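PDB 5CWD: designed helical repeat protein from Synthetic construct, which has no known natural function, being a computationally designed helical repeat protein probably made to explore repeat-protein architectures. Local coordinates for residues Asn106-Leu119 / Ile155-Ala167. Sequence-based numbering, arbitrary orientation.
Sequences NDEEVAKIAAKACL and IAKKACKEVAKQA
Lys112 CB lies squarely over one face of the Glu162 carboxylate, 3.9 Å from Glu162 CD, while the Gln166 amide turns a face obliquely towards Ala115 CB and Lys116 CG and receives Lys116 NZ in its own plane. These groups line the outer side of a helical-repeat (alpha-solenoid) packing: helices 108-119 and 155-167 run in the same general sense at 45°, their axes 8.8 Å apart, so close because alanines occupy the centre. Ala111 CB meets Ala159 CB at 4.3 Å, and Ala115 CB packs on Val163 CG2, whose valine also touches Phe136 of helix 129-147. Disulfides Cys95-Cys118 and Cys137-Cys160 tie each helix to the one before it.

Gln166 is the knob in a knobs-into-holes contact, seated among Lys112, Ala115, Lys116 and Leu119. Its bend at chi2 (-75°) brings the amide across the lysines, where Lys116 NZ donates to a lone pair of Gln166 OE1 at 3.2 Å. Glutamine suits this border, its CB packing on Leu119 CD1 and its polar end serving the ammonium. Cut back to an alanine here, the side chain would lose its amide, which would probably leave Lys116 NZ without this acceptor and open a gap among Lys112, Ala115 and Leu119. Toward the start of helix 108-119, Glu108 crosses Lys158 at about a right angle, its OE2 near the aliphatic Lys158 CD; the charges, Glu108 OE2 and Lys158 NZ, stay 4.2 Å apart, short of a salt bridge.

Just before it, Asn106, a residue that tolerates positive phi, leaves the preceding helix, and Asp107 caps the next through Glu109 N, 3.0 Å from Asp107 OD1. Ile155 covers this turn: with CG1 anti to the backbone N (chi1 -175°), its CD1 reaches the backbone and rests 3.4 Å from Asp107 N.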
ATOM      1  N   ASN A 106       3.583   5.906  13.728  1.00 58.78           N
ATOM      2  CA  ASN A 106       4.391   5.591  14.903  1.00 58.59           C
ATOM      3  C   ASN A 106       3.659   4.653  15.865  1.00 60.08           C
ATOM      4  O   ASN A 106       3.490   4.961  17.045  1.00 62.89           O
ATOM      5  CB  ASN A 106       4.803   6.873  15.627  1.00 58.57           C
ATOM      6  CG  ASN A 106       5.939   6.646  16.608  1.00 59.18           C
ATOM      7  OD1 ASN A 106       7.111   6.772  16.259  1.00 60.55           O
ATOM      8  ND2 ASN A 106       5.594   6.300  17.841  1.00 65.07           N
ATOM      9  N   ASP A 107       3.232   3.504  15.349  1.00 60.40           N
ATOM     10  CA  ASP A 107       2.499   2.520  16.141  1.00 60.26           C
ATOM     11  C   ASP A 107       2.842   1.109  15.673  1.00 60.46           C
ATOM     12  O   ASP A 107       2.690   0.785  14.496  1.00 61.12           O
ATOM     13  CB  ASP A 107       0.993   2.768  16.033  1.00 60.03           C
ATOM     14  CG  ASP A 107       0.199   2.042  17.102  1.00 61.82           C
ATOM     15  OD1 ASP A 107       0.582   0.915  17.476  1.00 64.46           O
ATOM     16  OD2 ASP A 107      -0.814   2.605  17.569  1.00 64.86           O
ATOM     17  N   GLU A 108       3.298   0.272  16.601  1.00 60.10           N
ATOM     18  CA  GLU A 108       3.713  -1.087  16.268  1.00 58.53           C
ATOM     19  C   GLU A 108       2.562  -1.929  15.730  1.00 58.94           C
ATOM     20  O   GLU A 108       2.761  -2.784  14.865  1.00 61.34           O
ATOM     21  CB  GLU A 108       4.318  -1.775  17.489  1.00 62.91           C
ATOM     22  CG  GLU A 108       5.751  -1.363  17.788  1.00 66.83           C
ATOM     23  CD  GLU A 108       6.448  -2.314  18.745  1.00 71.25           C
ATOM     24  OE1 GLU A 108       6.138  -3.525  18.724  1.00 72.16           O
ATOM     25  OE2 GLU A 108       7.308  -1.851  19.523  1.00 73.07           O
ATOM     26  N   GLU A 109       1.363  -1.699  16.252  1.00 58.06           N
ATOM     27  CA  GLU A 109       0.179  -2.375  15.740  1.00 58.42           C
ATOM     28  C   GLU A 109       0.041  -2.063  14.259  1.00 59.41           C
ATOM     29  O   GLU A 109       0.031  -2.961  13.416  1.00 61.20           O
ATOM     30  CB  GLU A 109      -1.075  -1.929  16.488  1.00 60.99           C
ATOM     31  CG  GLU A 109      -0.989  -2.044  17.996  1.00 63.35           C
ATOM     32  CD  GLU A 109      -2.247  -1.547  18.674  1.00 72.68           C
ATOM     33  OE1 GLU A 109      -3.246  -1.301  17.966  1.00 76.56           O
ATOM     34  OE2 GLU A 109      -2.237  -1.398  19.914  1.00 72.51           O
ATOM     35  N   VAL A 110      -0.049  -0.771  13.959  1.00 58.65           N
ATOM     36  CA  VAL A 110      -0.142  -0.293  12.590  1.00 57.03           C
ATOM     37  C   VAL A 110       0.996  -0.868  11.757  1.00 56.12           C
ATOM     38  O   VAL A 110       0.810  -1.189  10.585  1.00 58.95           O
ATOM     39  CB  VAL A 110      -0.104   1.254  12.532  1.00 58.26           C
ATOM     40  CG1 VAL A 110      -0.135   1.752  11.091  1.00 58.39           C
ATOM     41  CG2 VAL A 110      -1.267   1.844  13.315  1.00 58.48           C
ATOM     42  N   ALA A 111       2.169  -1.006  12.368  1.00 56.39           N
ATOM     43  CA  ALA A 111       3.336  -1.545  11.674  1.00 57.51           C
ATOM     44  C   ALA A 111       3.122  -3.009  11.302  1.00 58.90           C
ATOM     45  O   ALA A 111       3.415  -3.422  10.177  1.00 59.50           O
ATOM     46  CB  ALA A 111       4.583  -1.396  12.531  1.00 55.67           C
ATOM     47  N   LYS A 112       2.615  -3.792  12.249  1.00 56.75           N
ATOM     48  CA  LYS A 112       2.287  -5.188  11.987  1.00 56.17           C
ATOM     49  C   LYS A 112       1.233  -5.280  10.888  1.00 54.89           C
ATOM     50  O   LYS A 112       1.360  -6.081   9.956  1.00 56.66           O
ATOM     51  CB  LYS A 112       1.792  -5.874  13.260  1.00 61.32           C
ATOM     52  CG  LYS A 112       1.389  -7.327  13.070  1.00 62.22           C
ATOM     53  CD  LYS A 112       1.010  -7.968  14.389  1.00 62.74           C
ATOM     54  CE  LYS A 112       0.525  -9.393  14.191  1.00 68.84           C
ATOM     55  NZ  LYS A 112       0.150 -10.032  15.482  1.00 71.53           N
ATOM     56  N   ILE A 113       0.197  -4.453  11.007  1.00 55.19           N
ATOM     57  CA  ILE A 113      -0.846  -4.372   9.987  1.00 56.82           C
ATOM     58  C   ILE A 113      -0.228  -4.085   8.621  1.00 57.00           C
ATOM     59  O   ILE A 113      -0.548  -4.746   7.632  1.00 56.80           O
ATOM     60  CB  ILE A 113      -1.892  -3.272  10.320  1.00 59.12           C
ATOM     61  CG1 ILE A 113      -2.604  -3.572  11.644  1.00 62.47           C
ATOM     62  CG2 ILE A 113      -2.916  -3.120   9.192  1.00 58.69           C
ATOM     63  CD1 ILE A 113      -3.426  -4.850  11.659  1.00 65.25           C
ATOM     64  N   ALA A 114       0.665  -3.099   8.580  1.00 57.32           N
ATOM     65  CA  ALA A 114       1.302  -2.683   7.335  1.00 53.43           C
ATOM     66  C   ALA A 114       2.127  -3.817   6.745  1.00 52.74           C
ATOM     67  O   ALA A 114       2.029  -4.110   5.557  1.00 52.78           O
ATOM     68  CB  ALA A 114       2.175  -1.459   7.569  1.00 52.42           C
ATOM     69  N   ALA A 115       2.940  -4.449   7.584  1.00 52.76           N
ATOM     70  CA  ALA A 115       3.763  -5.569   7.152  1.00 50.48           C
ATOM     71  C   ALA A 115       2.895  -6.677   6.563  1.00 51.69           C
ATOM     72  O   ALA A 115       3.109  -7.124   5.426  1.00 52.96           O
ATOM     73  CB  ALA A 115       4.579  -6.097   8.312  1.00 51.45           C
ATOM     74  N   LYS A 116       1.909  -7.109   7.345  1.00 55.86           N
ATOM     75  CA  LYS A 116       1.006  -8.169   6.918  1.00 55.04           C
ATOM     76  C   LYS A 116       0.366  -7.789   5.588  1.00 52.37           C
ATOM     77  O   LYS A 116       0.343  -8.582   4.644  1.00 54.26           O
ATOM     78  CB  LYS A 116      -0.067  -8.422   7.982  1.00 57.89           C
ATOM     79  CG  LYS A 116      -0.391  -9.896   8.208  1.00 64.63           C
ATOM     80  CD  LYS A 116      -1.478 -10.080   9.267  1.00 69.62           C
ATOM     81  CE  LYS A 116      -0.960  -9.844  10.688  1.00 70.89           C
ATOM     82  NZ  LYS A 116      -0.179 -11.001  11.216  1.00 67.05           N
ATOM     83  N   ALA A 117      -0.129  -6.557   5.517  1.00 51.55           N
ATOM     84  CA  ALA A 117      -0.762  -6.043   4.311  1.00 52.09           C
ATOM     85  C   ALA A 117       0.170  -6.158   3.112  1.00 51.62           C
ATOM     86  O   ALA A 117      -0.144  -6.838   2.133  1.00 54.23           O
ATOM     87  CB  ALA A 117      -1.182  -4.602   4.515  1.00 55.12           C
ATOM     88  N   CYS A 118       1.315  -5.491   3.203  1.00 50.11           N
ATOM     89  CA  CYS A 118       2.327  -5.533   2.155  1.00 51.38           C
ATOM     90  C   CYS A 118       2.598  -6.957   1.691  1.00 50.95           C
ATOM     91  O   CYS A 118       2.468  -7.271   0.504  1.00 51.33           O
ATOM     92  CB  CYS A 118       3.624  -4.898   2.653  1.00 50.93           C
ATOM     93  SG  CYS A 118       5.053  -5.266   1.621  1.00 52.74           S
ATOM     94  N   LEU A 119       2.955  -7.821   2.637  1.00 52.08           N
ATOM     95  CA  LEU A 119       3.287  -9.199   2.299  1.00 51.54           C
ATOM     96  C   LEU A 119       2.100  -9.926   1.671  1.00 52.41           C
ATOM     97  O   LEU A 119       2.283 -10.790   0.812  1.00 55.01           O
ATOM     98  CB  LEU A 119       3.772  -9.947   3.539  1.00 51.23           C
ATOM     99  CG  LEU A 119       5.182  -9.572   3.998  1.00 53.72           C
ATOM    100  CD1 LEU A 119       5.447 -10.085   5.404  1.00 57.42           C
ATOM    101  CD2 LEU A 119       6.229 -10.111   3.030  1.00 54.22           C
ATOM    102  N   ILE A 155      10.678   3.565  15.092  1.00 59.58           N
ATOM    103  CA  ILE A 155       9.506   2.888  14.541  1.00 60.56           C
ATOM    104  C   ILE A 155       9.856   2.222  13.213  1.00 60.15           C
ATOM    105  O   ILE A 155       9.292   1.183  12.866  1.00 58.71           O
ATOM    106  CB  ILE A 155       8.315   3.866  14.346  1.00 60.56           C
ATOM    107  CG1 ILE A 155       7.057   3.114  13.892  1.00 59.34           C
ATOM    108  CG2 ILE A 155       8.662   4.976  13.365  1.00 60.12           C
ATOM    109  CD1 ILE A 155       6.404   2.296  14.991  1.00 59.56           C
ATOM    110  N   ALA A 156      10.788   2.815  12.472  1.00 59.21           N
ATOM    111  CA  ALA A 156      11.283   2.185  11.254  1.00 58.58           C
ATOM    112  C   ALA A 156      11.908   0.823  11.562  1.00 59.16           C
ATOM    113  O   ALA A 156      11.584  -0.186  10.922  1.00 60.32           O
ATOM    114  CB  ALA A 156      12.289   3.085  10.564  1.00 59.98           C
ATOM    115  N   LYS A 157      12.801   0.796  12.548  1.00 60.30           N
ATOM    116  CA  LYS A 157      13.442  -0.450  12.956  1.00 61.38           C
ATOM    117  C   LYS A 157      12.423  -1.444  13.515  1.00 60.16           C
ATOM    118  O   LYS A 157      12.504  -2.644  13.240  1.00 61.73           O
ATOM    119  CB  LYS A 157      14.538  -0.168  13.983  1.00 64.27           C
ATOM    120  CG  LYS A 157      15.784   0.456  13.364  1.00 69.12           C
ATOM    121  CD  LYS A 157      16.821   0.844  14.406  1.00 71.61           C
ATOM    122  CE  LYS A 157      18.085   1.376  13.741  1.00 72.80           C
ATOM    123  NZ  LYS A 157      19.121   1.791  14.727  1.00 76.54           N
ATOM    124  N   LYS A 158      11.462  -0.947  14.288  1.00 58.18           N
ATOM    125  CA  LYS A 158      10.385  -1.795  14.787  1.00 58.81           C
ATOM    126  C   LYS A 158       9.620  -2.417  13.625  1.00 55.71           C
ATOM    127  O   LYS A 158       9.314  -3.613  13.629  1.00 58.51           O
ATOM    128  CB  LYS A 158       9.428  -0.995  15.671  1.00 62.26           C
ATOM    129  CG  LYS A 158      10.030  -0.517  16.982  1.00 65.09           C
ATOM    130  CD  LYS A 158       9.061   0.391  17.728  1.00 67.73           C
ATOM    131  CE  LYS A 158       9.689   0.985  18.978  1.00 68.16           C
ATOM    132  NZ  LYS A 158       8.835   2.054  19.568  1.00 69.86           N
ATOM    133  N   ALA A 159       9.315  -1.594  12.630  1.00 54.21           N
ATOM    134  CA  ALA A 159       8.600  -2.055  11.451  1.00 55.09           C
ATOM    135  C   ALA A 159       9.406  -3.131  10.728  1.00 57.69           C
ATOM    136  O   ALA A 159       8.874  -4.186  10.366  1.00 58.64           O
ATOM    137  CB  ALA A 159       8.311  -0.893  10.525  1.00 53.81           C
ATOM    138  N   CYS A 160      10.692  -2.862  10.524  1.00 57.74           N
ATOM    139  CA  CYS A 160      11.586  -3.851   9.932  1.00 56.33           C
ATOM    140  C   CYS A 160      11.559  -5.168  10.706  1.00 55.94           C
ATOM    141  O   CYS A 160      11.423  -6.237  10.113  1.00 55.28           O
ATOM    142  CB  CYS A 160      13.013  -3.314   9.874  1.00 58.23           C
ATOM    143  SG  CYS A 160      13.237  -1.972   8.698  1.00 58.11           S
ATOM    144  N   LYS A 161      11.694  -5.084  12.027  1.00 57.87           N
ATOM    145  CA  LYS A 161      11.607  -6.268  12.881  1.00 57.38           C
ATOM    146  C   LYS A 161      10.301  -7.020  12.649  1.00 57.07           C
ATOM    147  O   LYS A 161      10.304  -8.236  12.438  1.00 59.19           O
ATOM    148  CB  LYS A 161      11.724  -5.880  14.356  1.00 59.62           C
ATOM    149  CG  LYS A 161      13.123  -5.465  14.791  1.00 62.68           C
ATOM    150  CD  LYS A 161      13.146  -5.077  16.261  1.00 65.86           C
ATOM    151  CE  LYS A 161      14.545  -4.696  16.721  1.00 72.57           C
ATOM    152  NZ  LYS A 161      14.593  -4.445  18.190  1.00 73.61           N
ATOM    153  N   GLU A 162       9.186  -6.295  12.696  1.00 57.69           N
ATOM    154  CA  GLU A 162       7.878  -6.893  12.439  1.00 57.70           C
ATOM    155  C   GLU A 162       7.855  -7.627  11.105  1.00 56.96           C
ATOM    156  O   GLU A 162       7.456  -8.789  11.040  1.00 58.44           O
ATOM    157  CB  GLU A 162       6.784  -5.826  12.461  1.00 57.18           C
ATOM    158  CG  GLU A 162       6.223  -5.542  13.845  1.00 62.38           C
ATOM    159  CD  GLU A 162       5.385  -6.689  14.387  1.00 65.58           C
ATOM    160  OE1 GLU A 162       5.213  -7.700  13.671  1.00 61.99           O
ATOM    161  OE2 GLU A 162       4.895  -6.577  15.531  1.00 68.47           O
ATOM    162  N   VAL A 163       8.289  -6.952  10.046  1.00 56.42           N
ATOM    163  CA  VAL A 163       8.330  -7.573   8.726  1.00 55.60           C
ATOM    164  C   VAL A 163       9.240  -8.795   8.725  1.00 56.84           C
ATOM    165  O   VAL A 163       8.941  -9.799   8.078  1.00 58.18           O
ATOM    166  CB  VAL A 163       8.818  -6.588   7.651  1.00 55.00           C
ATOM    167  CG1 VAL A 163       8.975  -7.281   6.309  1.00 55.32           C
ATOM    168  CG2 VAL A 163       7.853  -5.452   7.506  1.00 56.78           C
ATOM    169  N   ALA A 164      10.354  -8.701   9.443  1.00 56.17           N
ATOM    170  CA  ALA A 164      11.296  -9.808   9.525  1.00 57.11           C
ATOM    171  C   ALA A 164      10.616 -11.015  10.159  1.00 59.33           C
ATOM    172  O   ALA A 164      10.734 -12.136   9.661  1.00 60.71           O
ATOM    173  CB  ALA A 164      12.529  -9.407  10.317  1.00 60.19           C
ATOM    174  N   LYS A 165       9.903 -10.778  11.256  1.00 60.23           N
ATOM    175  CA  LYS A 165       9.121 -11.829  11.898  1.00 59.08           C
ATOM    176  C   LYS A 165       8.091 -12.407  10.930  1.00 59.93           C
ATOM    177  O   LYS A 165       8.003 -13.623  10.758  1.00 59.13           O
ATOM    178  CB  LYS A 165       8.419 -11.297  13.149  1.00 59.79           C
ATOM    179  CG  LYS A 165       9.072 -11.714  14.459  1.00 63.90           C
ATOM    180  CD  LYS A 165      10.430 -11.059  14.653  1.00 66.02           C
ATOM    181  CE  LYS A 165      11.100 -11.528  15.941  1.00 66.84           C
ATOM    182  NZ  LYS A 165      10.295 -11.206  17.153  1.00 61.64           N
ATOM    183  N   GLN A 166       7.320 -11.522  10.302  1.00 61.96           N
ATOM    184  CA  GLN A 166       6.280 -11.917   9.352  1.00 61.36           C
ATOM    185  C   GLN A 166       6.817 -12.828   8.248  1.00 59.97           C
ATOM    186  O   GLN A 166       6.361 -13.960   8.086  1.00 60.60           O
ATOM    187  CB  GLN A 166       5.648 -10.672   8.722  1.00 60.41           C
ATOM    188  CG  GLN A 166       4.815  -9.810   9.676  1.00 57.74           C
ATOM    189  CD  GLN A 166       3.452 -10.389  10.031  1.00 63.67           C
ATOM    190  OE1 GLN A 166       2.894 -10.057  11.077  1.00 68.24           O
ATOM    191  NE2 GLN A 166       2.901 -11.236   9.164  1.00 64.97           N
ATOM    192  N   ALA A 167       7.786 -12.321   7.492  1.00 59.58           N
ATOM    193  CA  ALA A 167       8.330 -13.048   6.351  1.00 57.58           C
ATOM    194  C   ALA A 167       9.144 -14.260   6.788  1.00 59.89           C
ATOM    195  O   ALA A 167       9.345 -15.194   6.012  1.00 61.17           O
ATOM    196  CB  ALA A 167       9.183 -12.123   5.505  1.00 61.29           C
TER